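Local structure of protein archease (Thermotoga maritima, 1J5U) at residues E38-L43 / W87-E92. The protein probably activates the tRNA-splicing ligase RtcB by promoting its guanylylation, and binds calcium. Residues are numbered along the deposited sequence; the frame is centred on the assembly and turned at random.
Sequences EARNIL and WRIKRE
Arg40 spans the gap between helix 38-43 and strand 87-92, whose axes run nearly antiparallel (173°), by bringing its guanidinium end up to the backbone carbonyl of Trp87. With CG anti to the backbone N (chi1 169°) the side chain leaves the helix toward the strand, and a bend at chi3 turns the guanidinium; Arg40 CD lies 3.3 Å from Trp87 O, and its NH1 2.9 Å from that oxygen. The other side of the group is secured within the helix: NE and NH2 of Arg40 grip Asn41 OD1 side-on, NH2 at 3.0 Å, both from one face of the amide and with OD1 close to the guanidinium plane, which probably limits turning of the group. At the edge of that plane a water accepts from both Arg40 NH1 (2.9 Å) and Ile89 N (3.0 Å), bridging helix and strand. With CG anti to the carbonyl carbon (chi1 -73°), Arg88 sets that atom 3.4 Å above the centre of the Trp87 ring, and a bend at chi2 turns the rest so that NH1 donates to Trp87 O (2.7 Å). Arg88 NH1 also sits over one face of the Arg40 guanidinium, 3.8 Å from Arg40 NH1, two like charges gathered beside one carbonyl oxygen. A leucine in place of Arg40 would probably leave the bridging water without its helix-side donor and Asn41 OD1 without its two-nitrogen grip. This surface contact joins helix 32-47 to strand 84-92, where Trp87 and Arg88 form a classic beta bulge opposite Thr99 of strand 95-105; Trp76 of helix 66-81 touches both Arg40 and Ile89.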
# COMPACT_ATOMS: atom_id res chain seq x y z
N GLU A 38 -7.04 -1.61 3.21
CA GLU A 38 -6.16 -1.42 4.36
C GLU A 38 -4.74 -0.96 3.92
O GLU A 38 -4.10 -0.17 4.60
CB GLU A 38 -6.10 -2.70 5.19
CG GLU A 38 -7.36 -2.89 6.07
CD GLU A 38 -7.63 -1.67 6.95
OE1 GLU A 38 -6.65 -1.00 7.34
OE2 GLU A 38 -8.81 -1.38 7.27
N ALA A 39 -4.26 -1.44 2.77
CA ALA A 39 -2.94 -1.00 2.27
C ALA A 39 -3.08 0.50 1.97
O ALA A 39 -2.19 1.30 2.27
CB ALA A 39 -2.56 -1.76 0.98
N ARG A 40 -4.21 0.87 1.38
CA ARG A 40 -4.48 2.27 1.09
C ARG A 40 -4.46 3.09 2.40
O ARG A 40 -3.82 4.13 2.49
CB ARG A 40 -5.86 2.44 0.43
CG ARG A 40 -6.31 3.91 0.34
CD ARG A 40 -7.85 4.01 0.18
NE ARG A 40 -8.49 3.49 1.38
CZ ARG A 40 -9.75 3.05 1.44
NH1 ARG A 40 -10.52 3.09 0.36
NH2 ARG A 40 -10.22 2.52 2.57
N ASN A 41 -5.22 2.63 3.40
CA ASN A 41 -5.27 3.33 4.68
C ASN A 41 -3.87 3.56 5.26
O ASN A 41 -3.57 4.64 5.75
CB ASN A 41 -6.13 2.54 5.69
CG ASN A 41 -7.60 2.53 5.32
OD1 ASN A 41 -8.03 3.34 4.50
ND2 ASN A 41 -8.37 1.63 5.93
N ILE A 42 -3.01 2.54 5.19
CA ILE A 42 -1.65 2.64 5.70
C ILE A 42 -0.85 3.74 4.98
O ILE A 42 -0.21 4.57 5.63
CB ILE A 42 -0.89 1.28 5.55
CG1 ILE A 42 -1.48 0.23 6.51
CG2 ILE A 42 0.62 1.48 5.82
CD1 ILE A 42 -0.88 -1.16 6.37
N LEU A 43 -0.91 3.74 3.64
CA LEU A 43 -0.20 4.73 2.84
C LEU A 43 -0.60 6.18 3.19
O LEU A 43 0.27 7.05 3.38
CB LEU A 43 -0.44 4.47 1.32
CG LEU A 43 0.16 3.17 0.74
CD1 LEU A 43 -0.19 3.06 -0.76
CD2 LEU A 43 1.70 3.16 0.92
N TRP A 87 -7.77 6.58 -3.12
CA TRP A 87 -8.81 7.04 -2.21
C TRP A 87 -10.00 6.08 -2.07
O TRP A 87 -10.40 5.72 -0.94
CB TRP A 87 -9.29 8.43 -2.69
CG TRP A 87 -10.47 8.98 -1.94
CD1 TRP A 87 -10.57 9.21 -0.59
CD2 TRP A 87 -11.72 9.38 -2.50
NE1 TRP A 87 -11.81 9.73 -0.29
CE2 TRP A 87 -12.54 9.84 -1.44
CE3 TRP A 87 -12.24 9.39 -3.81
CZ2 TRP A 87 -13.84 10.31 -1.64
CZ3 TRP A 87 -13.54 9.86 -4.01
CH2 TRP A 87 -14.32 10.32 -2.93
N ARG A 88 -10.56 5.67 -3.20
CA ARG A 88 -11.69 4.75 -3.17
C ARG A 88 -11.43 3.56 -4.09
O ARG A 88 -10.67 3.66 -5.05
CB ARG A 88 -12.97 5.47 -3.60
CG ARG A 88 -13.50 6.43 -2.52
CD ARG A 88 -14.14 5.65 -1.37
NE ARG A 88 -14.49 6.49 -0.22
CZ ARG A 88 -13.65 6.83 0.76
NH1 ARG A 88 -12.39 6.40 0.74
NH2 ARG A 88 -14.07 7.59 1.76
N ILE A 89 -12.05 2.44 -3.75
CA ILE A 89 -11.88 1.22 -4.53
C ILE A 89 -13.25 0.63 -4.79
O ILE A 89 -14.06 0.45 -3.86
CB ILE A 89 -11.02 0.19 -3.78
CG1 ILE A 89 -9.68 0.84 -3.37
CG2 ILE A 89 -10.79 -1.03 -4.68
CD1 ILE A 89 -8.86 0.03 -2.38
N LYS A 90 -13.51 0.33 -6.06
CA LYS A 90 -14.79 -0.21 -6.48
C LYS A 90 -14.59 -1.41 -7.40
O LYS A 90 -13.92 -1.30 -8.43
CB LYS A 90 -15.57 0.90 -7.20
CG LYS A 90 -16.89 0.48 -7.85
CD LYS A 90 -17.53 1.69 -8.55
CE LYS A 90 -18.59 1.25 -9.55
NZ LYS A 90 -19.49 0.22 -8.93
N ARG A 91 -15.14 -2.55 -7.03
CA ARG A 91 -15.02 -3.74 -7.86
C ARG A 91 -15.89 -3.58 -9.10
O ARG A 91 -16.99 -3.04 -9.03
CB ARG A 91 -15.46 -4.99 -7.09
CG ARG A 91 -15.51 -6.25 -7.94
CD ARG A 91 -15.67 -7.51 -7.09
NE ARG A 91 -15.76 -8.71 -7.92
CZ ARG A 91 -15.58 -9.95 -7.47
NH1 ARG A 91 -15.29 -10.16 -6.19
NH2 ARG A 91 -15.69 -10.98 -8.31
N GLU A 92 -15.36 -4.03 -10.23
CA GLU A 92 -16.07 -3.99 -11.51
C GLU A 92 -15.70 -5.30 -12.18
O GLU A 92 -14.63 -5.42 -12.78
CB GLU A 92 -15.61 -2.79 -12.34
CG GLU A 92 -16.69 -1.72 -12.47
CD GLU A 92 -16.15 -0.38 -12.87
OE1 GLU A 92 -15.22 -0.34 -13.70
OE2 GLU A 92 -16.66 0.63 -12.35
O HOH W 1 -12.96 2.22 -0.95